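Local coordinates for takeout-like protein 1 (Epiphyas postvittana, PDB 3E8T), which probably carries hydrophobic ligands in insects, holding a bound ubiquinone-8 in a long internal tunnel, at residues Leu10-Gln21 and Ala69-Leu78. Sequence-based numbering, arbitrary orientation.
Sequences LEDSACMTSAFQ and AVIDNVKWDL. With UQ8 (Ubiquinone-8), chain B.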
ATOM      1  N   LEU A  10     -18.895  16.641   1.229  1.00 20.81           N
ATOM      2  CA  LEU A  10     -17.510  16.199   0.904  1.00 21.81           C
ATOM      3  C   LEU A  10     -16.452  16.978   1.689  1.00 22.45           C
ATOM      4  O   LEU A  10     -15.405  16.413   2.061  1.00 22.59           O
ATOM      5  CB  LEU A  10     -17.246  16.243  -0.608  1.00 23.61           C
ATOM      6  CG  LEU A  10     -17.945  15.130  -1.417  1.00 23.58           C
ATOM      7  CD1 LEU A  10     -17.795  15.323  -2.905  1.00 29.09           C
ATOM      8  CD2 LEU A  10     -17.460  13.716  -1.015  1.00 27.27           C
ATOM      9  N   GLU A  11     -16.714  18.245   2.009  1.00 23.15           N
ATOM     10  CA  GLU A  11     -15.702  18.988   2.761  1.00 25.35           C
ATOM     11  C   GLU A  11     -15.831  18.901   4.281  1.00 23.90           C
ATOM     12  O   GLU A  11     -15.102  19.577   5.001  1.00 27.25           O
ATOM     13  CB  GLU A  11     -15.617  20.414   2.283  1.00 27.54           C
ATOM     14  CG  GLU A  11     -15.254  20.468   0.794  1.00 29.11           C
ATOM     15  CD  GLU A  11     -14.802  21.824   0.361  1.00 31.23           C
ATOM     16  OE1 GLU A  11     -15.398  22.811   0.834  1.00 35.41           O
ATOM     17  OE2 GLU A  11     -13.869  21.909  -0.482  1.00 35.66           O
ATOM     18  N   ASP A  12     -16.726  18.055   4.775  1.00 21.05           N
ATOM     19  CA  ASP A  12     -16.781  17.771   6.195  1.00 20.32           C
ATOM     20  C   ASP A  12     -15.757  16.661   6.477  1.00 19.11           C
ATOM     21  O   ASP A  12     -16.042  15.477   6.319  1.00 19.61           O
ATOM     22  CB  ASP A  12     -18.219  17.381   6.536  1.00 19.66           C
ATOM     23  CG  ASP A  12     -18.429  16.917   7.954  1.00 21.18           C
ATOM     24  OD1 ASP A  12     -17.470  16.865   8.774  1.00 23.92           O
ATOM     25  OD2 ASP A  12     -19.610  16.616   8.247  1.00 21.23           O
ATOM     26  N   SER A  13     -14.563  17.072   6.867  1.00 19.12           N
ATOM     27  CA  SER A  13     -13.449  16.114   7.033  1.00 19.39           C
ATOM     28  C   SER A  13     -13.711  15.098   8.126  1.00 19.53           C
ATOM     29  O   SER A  13     -13.375  13.933   7.986  1.00 18.96           O
ATOM     30  CB  SER A  13     -12.165  16.889   7.217  1.00 20.73           C
ATOM     31  OG  SER A  13     -11.095  16.136   7.706  1.00 27.67           O
ATOM     32  N   ALA A  14     -14.374  15.499   9.207  1.00 19.35           N
ATOM     33  CA  ALA A  14     -14.651  14.529  10.267  1.00 19.14           C
ATOM     34  C   ALA A  14     -15.571  13.409   9.748  1.00 19.62           C
ATOM     35  O   ALA A  14     -15.353  12.229  10.026  1.00 19.41           O
ATOM     36  CB  ALA A  14     -15.271  15.233  11.488  1.00 20.78           C
ATOM     37  N   CYS A  15     -16.608  13.787   9.003  1.00 18.16           N
ATOM     38  CA  CYS A  15     -17.507  12.807   8.412  1.00 17.13           C
ATOM     39  C   CYS A  15     -16.786  11.946   7.400  1.00 16.08           C
ATOM     40  O   CYS A  15     -17.030  10.756   7.363  1.00 17.82           O
ATOM     41  CB  CYS A  15     -18.712  13.512   7.710  1.00 19.33           C
ATOM     42  SG  CYS A  15     -19.902  12.400   6.908  1.00 24.70           S
ATOM     43  N   MET A  16     -16.016  12.583   6.537  1.00 17.15           N
ATOM     44  CA  MET A  16     -15.337  11.815   5.513  1.00 16.68           C
ATOM     45  C   MET A  16     -14.341  10.815   6.076  1.00 16.52           C
ATOM     46  O   MET A  16     -14.183   9.714   5.549  1.00 17.17           O
ATOM     47  CB  MET A  16     -14.645  12.731   4.536  1.00 18.06           C
ATOM     48  CG  MET A  16     -15.620  13.465   3.648  1.00 20.47           C
ATOM     49  SD  MET A  16     -16.443  12.373   2.528  1.00 24.73           S
ATOM     50  CE  MET A  16     -15.221  12.275   1.269  1.00 27.18           C
ATOM     51  N   THR A  17     -13.680  11.225   7.143  1.00 15.78           N
ATOM     52  CA  THR A  17     -12.759  10.350   7.830  1.00 15.78           C
ATOM     53  C   THR A  17     -13.487   9.109   8.350  1.00 16.66           C
ATOM     54  O   THR A  17     -13.060   7.970   8.112  1.00 16.55           O
ATOM     55  CB  THR A  17     -12.027  11.099   8.964  1.00 17.94           C
ATOM     56  OG1 THR A  17     -11.301  12.214   8.414  1.00 17.16           O
ATOM     57  CG2 THR A  17     -11.056  10.169   9.705  1.00 18.33           C
ATOM     58  N   SER A  18     -14.621   9.318   9.044  1.00 16.64           N
ATOM     59  CA  SER A  18     -15.401   8.192   9.531  1.00 17.09           C
ATOM     60  C   SER A  18     -15.974   7.352   8.375  1.00 16.68           C
ATOM     61  O   SER A  18     -16.067   6.140   8.485  1.00 17.17           O
ATOM     62  CB  SER A  18     -16.513   8.679  10.468  1.00 18.13           C
ATOM     63  OG  SER A  18     -17.374   7.600  10.856  1.00 24.71           O
ATOM     64  N   ALA A  19     -16.420   7.994   7.307  1.00 15.81           N
ATOM     65  CA  ALA A  19     -17.038   7.275   6.179  1.00 16.47           C
ATOM     66  C   ALA A  19     -15.996   6.363   5.539  1.00 16.97           C
ATOM     67  O   ALA A  19     -16.281   5.227   5.227  1.00 17.61           O
ATOM     68  CB  ALA A  19     -17.612   8.208   5.179  1.00 18.39           C
ATOM     69  N   PHE A  20     -14.776   6.868   5.361  1.00 16.44           N
ATOM     70  CA  PHE A  20     -13.711   6.049   4.766  1.00 15.87           C
ATOM     71  C   PHE A  20     -13.415   4.903   5.735  1.00 16.67           C
ATOM     72  O   PHE A  20     -13.245   3.733   5.310  1.00 17.21           O
ATOM     73  CB  PHE A  20     -12.441   6.876   4.541  1.00 18.24           C
ATOM     74  CG  PHE A  20     -12.367   7.605   3.210  1.00 19.95           C
ATOM     75  CD1 PHE A  20     -13.436   8.312   2.689  1.00 21.49           C
ATOM     76  CD2 PHE A  20     -11.184   7.566   2.453  1.00 22.40           C
ATOM     77  CE1 PHE A  20     -13.358   8.972   1.489  1.00 22.32           C
ATOM     78  CE2 PHE A  20     -11.105   8.250   1.239  1.00 23.94           C
ATOM     79  CZ  PHE A  20     -12.187   8.946   0.756  1.00 25.35           C
ATOM     80  N   GLN A  21     -13.318   5.214   7.015  1.00 16.36           N
ATOM     81  CA  GLN A  21     -13.042   4.193   8.014  1.00 16.50           C
ATOM     82  C   GLN A  21     -14.075   3.057   8.009  1.00 17.54           C
ATOM     83  O   GLN A  21     -13.721   1.893   8.090  1.00 18.67           O
ATOM     84  CB  GLN A  21     -12.955   4.797   9.406  1.00 16.09           C
ATOM     85  CG  GLN A  21     -12.540   3.825  10.501  1.00 17.15           C
ATOM     86  CD  GLN A  21     -11.090   3.430  10.334  1.00 16.76           C
ATOM     87  OE1 GLN A  21     -10.229   4.178  10.758  1.00 19.02           O
ATOM     88  NE2 GLN A  21     -10.829   2.250   9.777  1.00 18.74           N
ATOM     89  N   ALA A  69      -6.481  -0.994   8.809  1.00 15.24           N
ATOM     90  CA  ALA A  69      -5.955   0.351   8.757  1.00 15.44           C
ATOM     91  C   ALA A  69      -6.840   1.338   9.508  1.00 14.67           C
ATOM     92  O   ALA A  69      -8.061   1.189   9.517  1.00 16.39           O
ATOM     93  CB  ALA A  69      -5.758   0.820   7.353  1.00 16.97           C
ATOM     94  N   VAL A  70      -6.189   2.317  10.130  1.00 14.21           N
ATOM     95  CA  VAL A  70      -6.854   3.403  10.853  1.00 14.36           C
ATOM     96  C   VAL A  70      -6.723   4.641   9.994  1.00 14.58           C
ATOM     97  O   VAL A  70      -5.614   5.056   9.642  1.00 16.43           O
ATOM     98  CB  VAL A  70      -6.250   3.609  12.213  1.00 16.03           C
ATOM     99  CG1 VAL A  70      -6.908   4.771  12.910  1.00 18.18           C
ATOM    100  CG2 VAL A  70      -6.425   2.327  13.044  1.00 21.21           C
ATOM    101  N   ILE A  71      -7.855   5.244   9.622  1.00 15.21           N
ATOM    102  CA  ILE A  71      -7.883   6.454   8.851  1.00 15.68           C
ATOM    103  C   ILE A  71      -7.734   7.630   9.793  1.00 16.50           C
ATOM    104  O   ILE A  71      -8.586   7.866  10.643  1.00 18.48           O
ATOM    105  CB  ILE A  71      -9.165   6.620   8.015  1.00 17.18           C
ATOM    106  CG1 ILE A  71      -9.479   5.377   7.201  1.00 17.54           C
ATOM    107  CG2 ILE A  71      -9.070   7.850   7.131  1.00 17.71           C
ATOM    108  CD1 ILE A  71      -8.433   5.006   6.192  1.00 19.03           C
ATOM    109  N   ASP A  72      -6.673   8.402   9.638  1.00 15.41           N
ATOM    110  CA  ASP A  72      -6.395   9.536  10.490  1.00 16.92           C
ATOM    111  C   ASP A  72      -7.106  10.779  10.027  1.00 17.24           C
ATOM    112  O   ASP A  72      -7.603  11.549  10.867  1.00 19.71           O
ATOM    113  CB  ASP A  72      -4.887   9.752  10.630  1.00 18.18           C
ATOM    114  CG  ASP A  72      -4.202   8.564  11.245  1.00 21.38           C
ATOM    115  OD1 ASP A  72      -4.564   8.197  12.395  1.00 26.23           O
ATOM    116  OD2 ASP A  72      -3.319   7.944  10.590  1.00 21.78           O
ATOM    117  N   ASN A  73      -7.168  10.994   8.723  1.00 16.90           N
ATOM    118  CA  ASN A  73      -7.803  12.150   8.159  1.00 16.67           C
ATOM    119  C   ASN A  73      -8.097  11.985   6.684  1.00 15.57           C
ATOM    120  O   ASN A  73      -7.302  11.404   5.981  1.00 16.73           O
ATOM    121  CB  ASN A  73      -6.935  13.406   8.332  1.00 19.07           C
ATOM    122  CG  ASN A  73      -7.754  14.698   8.160  1.00 22.62           C
ATOM    123  OD1 ASN A  73      -8.723  14.911   8.884  1.00 26.72           O
ATOM    124  ND2 ASN A  73      -7.400  15.511   7.183  1.00 26.15           N
ATOM    125  N   VAL A  74      -9.214  12.555   6.244  1.00 16.58           N
ATOM    126  CA  VAL A  74      -9.574  12.697   4.849  1.00 16.35           C
ATOM    127  C   VAL A  74      -9.920  14.158   4.615  1.00 16.19           C
ATOM    128  O   VAL A  74     -10.786  14.692   5.334  1.00 20.38           O
ATOM    129  CB  VAL A  74     -10.742  11.820   4.413  1.00 17.03           C
ATOM    130  CG1 VAL A  74     -11.076  12.096   2.962  1.00 17.80           C
ATOM    131  CG2 VAL A  74     -10.441  10.317   4.680  1.00 19.12           C
ATOM    132  N   LYS A  75      -9.210  14.821   3.699  1.00 18.03           N
ATOM    133  CA  LYS A  75      -9.485  16.219   3.332  1.00 19.04           C
ATOM    134  C   LYS A  75      -9.716  16.254   1.844  1.00 18.22           C
ATOM    135  O   LYS A  75      -8.816  15.981   1.021  1.00 19.21           O
ATOM    136  CB  LYS A  75      -8.324  17.131   3.659  1.00 21.60           C
ATOM    137  CG  LYS A  75      -8.552  18.620   3.279  1.00 24.27           C
ATOM    138  CD  LYS A  75      -7.388  19.529   3.731  1.00 27.59           C
ATOM    139  CE  LYS A  75      -7.415  20.943   3.095  1.00 31.37           C
ATOM    140  NZ  LYS A  75      -8.348  21.101   1.927  1.00 36.66           N
ATOM    141  N   TRP A  76     -10.962  16.491   1.493  1.00 20.16           N
ATOM    142  CA  TRP A  76     -11.397  16.537   0.149  1.00 22.12           C
ATOM    143  C   TRP A  76     -11.450  18.018  -0.194  1.00 24.06           C
ATOM    144  O   TRP A  76     -12.203  18.756   0.436  1.00 26.23           O
ATOM    145  CB  TRP A  76     -12.747  15.781   0.088  1.00 23.05           C
ATOM    146  CG  TRP A  76     -13.224  15.541  -1.231  1.00 21.67           C
ATOM    147  CD1 TRP A  76     -13.428  16.475  -2.222  1.00 23.44           C
ATOM    148  CD2 TRP A  76     -13.614  14.295  -1.774  1.00 22.64           C
ATOM    149  NE1 TRP A  76     -13.916  15.856  -3.342  1.00 23.61           N
ATOM    150  CE2 TRP A  76     -14.020  14.527  -3.112  1.00 22.00           C
ATOM    151  CE3 TRP A  76     -13.656  13.001  -1.287  1.00 24.50           C
ATOM    152  CZ2 TRP A  76     -14.468  13.522  -3.935  1.00 25.63           C
ATOM    153  CZ3 TRP A  76     -14.084  11.993  -2.128  1.00 25.49           C
ATOM    154  CH2 TRP A  76     -14.503  12.265  -3.437  1.00 25.98           C
ATOM    155  N   ASP A  77     -10.604  18.469  -1.115  1.00 25.79           N
ATOM    156  CA  ASP A  77     -10.504  19.870  -1.507  1.00 27.95           C
ATOM    157  C   ASP A  77     -11.173  20.108  -2.855  1.00 28.71           C
ATOM    158  O   ASP A  77     -10.591  19.825  -3.896  1.00 27.13           O
ATOM    159  CB  ASP A  77      -9.059  20.302  -1.560  1.00 30.19           C
ATOM    160  CG  ASP A  77      -8.890  21.745  -1.992  1.00 33.31           C
ATOM    161  OD1 ASP A  77      -9.914  22.412  -2.279  1.00 34.98           O
ATOM    162  OD2 ASP A  77      -7.716  22.190  -2.079  1.00 40.94           O
ATOM    163  N   LEU A  78     -12.387  20.654  -2.830  1.00 29.51           N
ATOM    164  CA  LEU A  78     -13.162  20.886  -4.053  1.00 31.06           C
ATOM    165  C   LEU A  78     -12.548  21.935  -4.995  1.00 31.81           C
ATOM    166  O   LEU A  78     -12.791  21.887  -6.200  1.00 35.39           O
ATOM    167  CB  LEU A  78     -14.616  21.247  -3.670  1.00 30.72           C
ATOM    168  CG  LEU A  78     -15.498  20.149  -3.019  1.00 32.24           C
ATOM    169  CD1 LEU A  78     -16.813  20.747  -2.381  1.00 32.55           C
ATOM    170  CD2 LEU A  78     -15.852  18.988  -3.967  1.00 32.51           C
TER
HETATM  171  C45 UQ8 B 221      15.866  -8.702   0.831  1.00 41.01           C
HETATM  172  C44 UQ8 B 221      16.455  -7.395   1.369  1.00 39.34           C
HETATM  173  C46 UQ8 B 221      17.779  -7.691   2.021  1.00 40.20           C
HETATM  174  C43 UQ8 B 221      15.535  -6.682   2.342  1.00 39.20           C
HETATM  175  C42 UQ8 B 221      14.091  -6.635   1.818  1.00 36.40           C
HETATM  176  C41 UQ8 B 221      14.015  -5.680   0.634  1.00 33.97           C
HETATM  177  C39 UQ8 B 221      12.786  -4.804   0.748  1.00 33.04           C
HETATM  178  C40 UQ8 B 221      11.739  -4.751  -0.363  1.00 37.10           C
HETATM  179  C38 UQ8 B 221      12.640  -3.985   1.835  1.00 29.04           C
HETATM  180  C37 UQ8 B 221      11.555  -3.147   2.050  1.00 27.70           C
HETATM  181  C36 UQ8 B 221      11.676  -2.691   3.505  1.00 27.10           C
HETATM  182  C34 UQ8 B 221      10.472  -1.901   3.984  1.00 26.04           C
HETATM  183  C35 UQ8 B 221      10.440  -1.637   5.345  1.00 27.64           C
HETATM  184  C33 UQ8 B 221       9.445  -1.549   3.111  1.00 24.02           C
HETATM  185  C32 UQ8 B 221       8.300  -0.803   3.375  1.00 27.74           C
HETATM  186  C31 UQ8 B 221       7.209  -1.222   2.354  1.00 25.98           C
HETATM  187  C29 UQ8 B 221       5.954  -0.365   2.424  1.00 27.81           C
HETATM  188  C30 UQ8 B 221       6.068   1.188   2.543  1.00 29.58           C
HETATM  189  C28 UQ8 B 221       4.702  -0.969   2.384  1.00 30.30           C
HETATM  190  C27 UQ8 B 221       3.486  -0.301   2.443  1.00 29.80           C
HETATM  191  C26 UQ8 B 221       2.389  -1.048   1.670  1.00 29.70           C
HETATM  192  C24 UQ8 B 221       1.013  -0.431   1.945  1.00 29.29           C
HETATM  193  C25 UQ8 B 221       0.360  -0.564   3.332  1.00 31.99           C
HETATM  194  C23 UQ8 B 221       0.364   0.253   0.941  1.00 28.86           C
HETATM  195  C22 UQ8 B 221      -0.889   0.868   1.009  1.00 31.24           C
HETATM  196  C21 UQ8 B 221      -1.181   1.660  -0.265  1.00 33.40           C
HETATM  197  C19 UQ8 B 221      -2.346   2.645  -0.167  1.00 34.02           C
HETATM  198  C20 UQ8 B 221      -2.473   3.527  -1.409  1.00 34.05           C
HETATM  199  C18 UQ8 B 221      -3.673   1.982   0.227  1.00 35.70           C
HETATM  200  C17 UQ8 B 221      -4.831   2.990   0.215  1.00 38.34           C
HETATM  201  C16 UQ8 B 221      -6.042   2.522   1.038  1.00 42.71           C
HETATM  202  C14 UQ8 B 221      -7.250   3.376   0.665  1.00 45.11           C
HETATM  203  C15 UQ8 B 221      -7.051   4.883   0.419  1.00 46.33           C
HETATM  204  C13 UQ8 B 221      -8.516   2.814   0.513  1.00 46.25           C
HETATM  205  C12 UQ8 B 221      -9.635   3.561   0.154  1.00 46.77           C
HETATM  206  C11 UQ8 B 221     -10.963   2.974   0.676  1.00 49.12           C
HETATM  207  C9  UQ8 B 221     -12.045   4.062   0.810  1.00 50.96           C
HETATM  208  C10 UQ8 B 221     -11.710   5.327   0.003  1.00 51.64           C
HETATM  209  C8  UQ8 B 221     -13.388   3.474   0.387  1.00 51.26           C
HETATM  210  C7  UQ8 B 221     -13.902   4.051  -0.936  1.00 62.77           C
HETATM  211  C6  UQ8 B 221     -14.634   5.404  -0.771  1.00 52.06           C
HETATM  212  C1  UQ8 B 221     -14.365   6.443  -1.671  1.00 54.07           C
HETATM  213  C1M UQ8 B 221     -13.436   6.215  -2.685  1.00 59.53           C
HETATM  214  C2  UQ8 B 221     -14.996   7.689  -1.568  1.00 54.90           C
HETATM  215  O2  UQ8 B 221     -14.761   8.602  -2.365  1.00 50.23           O
HETATM  216  C3  UQ8 B 221     -15.920   7.915  -0.560  1.00 53.03           C
HETATM  217  O3  UQ8 B 221     -16.533   9.128  -0.463  1.00 53.28           O
HETATM  218  C3M UQ8 B 221     -17.678   9.167  -1.314  1.00 57.12           C
HETATM  219  C4  UQ8 B 221     -16.204   6.907   0.353  1.00 51.72           C
HETATM  220  O4  UQ8 B 221     -17.118   7.149   1.340  1.00 54.07           O
HETATM  221  C4M UQ8 B 221     -16.773   8.336   2.071  1.00 55.49           C
HETATM  222  C5  UQ8 B 221     -15.566   5.663   0.250  1.00 57.52           C
HETATM  223  O5  UQ8 B 221     -15.847   4.784   1.069  1.00 56.03           O
HETATM  224  O   HOH W   1     -13.034  16.701   3.548  1.00 23.82           O
HETATM  225  O   HOH W   2      -8.700  18.209   7.086  1.00 34.95           O
HETATM  226  O   HOH W   3     -10.575   6.556  11.909  1.00 24.53           O
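Phe-20 and Val-74 meet where, in this takeout protein of the juvenile hormone binding protein family, helix 13-28 crosses strand 54-77 of the curved antiparallel sheet beside the bound ubiquinone-8. The pairing illustrates how a helix can pack on a strand through polar side chains that grip strand backbone while apolar ones build a pocket wall. The polar grip comes first. Gln-21 bends at chi2 (70°) and turns its amide to the strand: NE2 gives a nearly straight bond to Ala-69 O, in the carbonyl plane, and OE1 accepts from Ile-71 N at 2.8 Å. Two bonds to the strand thus fix the amide's rotation. One helical turn back, Thr-17 OG1 donates to Ser-13 O and accepts from Val-74 N at 3.0 Å, whereas Ser-13 OG donates to Val-74 O at 2.8 Å, from above the carbonyl plane. Val-74 therefore has both its backbone polar groups held by the helix. Water joins Leu-10 O to Trp-76 N. The apolar layer backs the ligand, which Phe-20 and Trp-76 touch. Val-74 CG2 sits over one face of the Phe-20 ring, and UQ8 C10 lies against the opposite face, 3.2 Å from Phe-20 CE2. Leu-10 CD2 rests over the six-membered ring of Trp-76, 3.8 Å from its centroid and 7° off the normal, while UQ8 O2 approaches that indole at its edge. Tyr-129 also meets this ring. With an alanine in place of Trp-76, Leu-10 would probably lose the flat surface it rests on and the quinone end of the pocket part of its wall. At the strand's end, the extended Glu-11 side chain reaches across Leu-78, whose backbone N donates to Glu-11 OE2 at 3.0 Å on the anti side of the carboxylate.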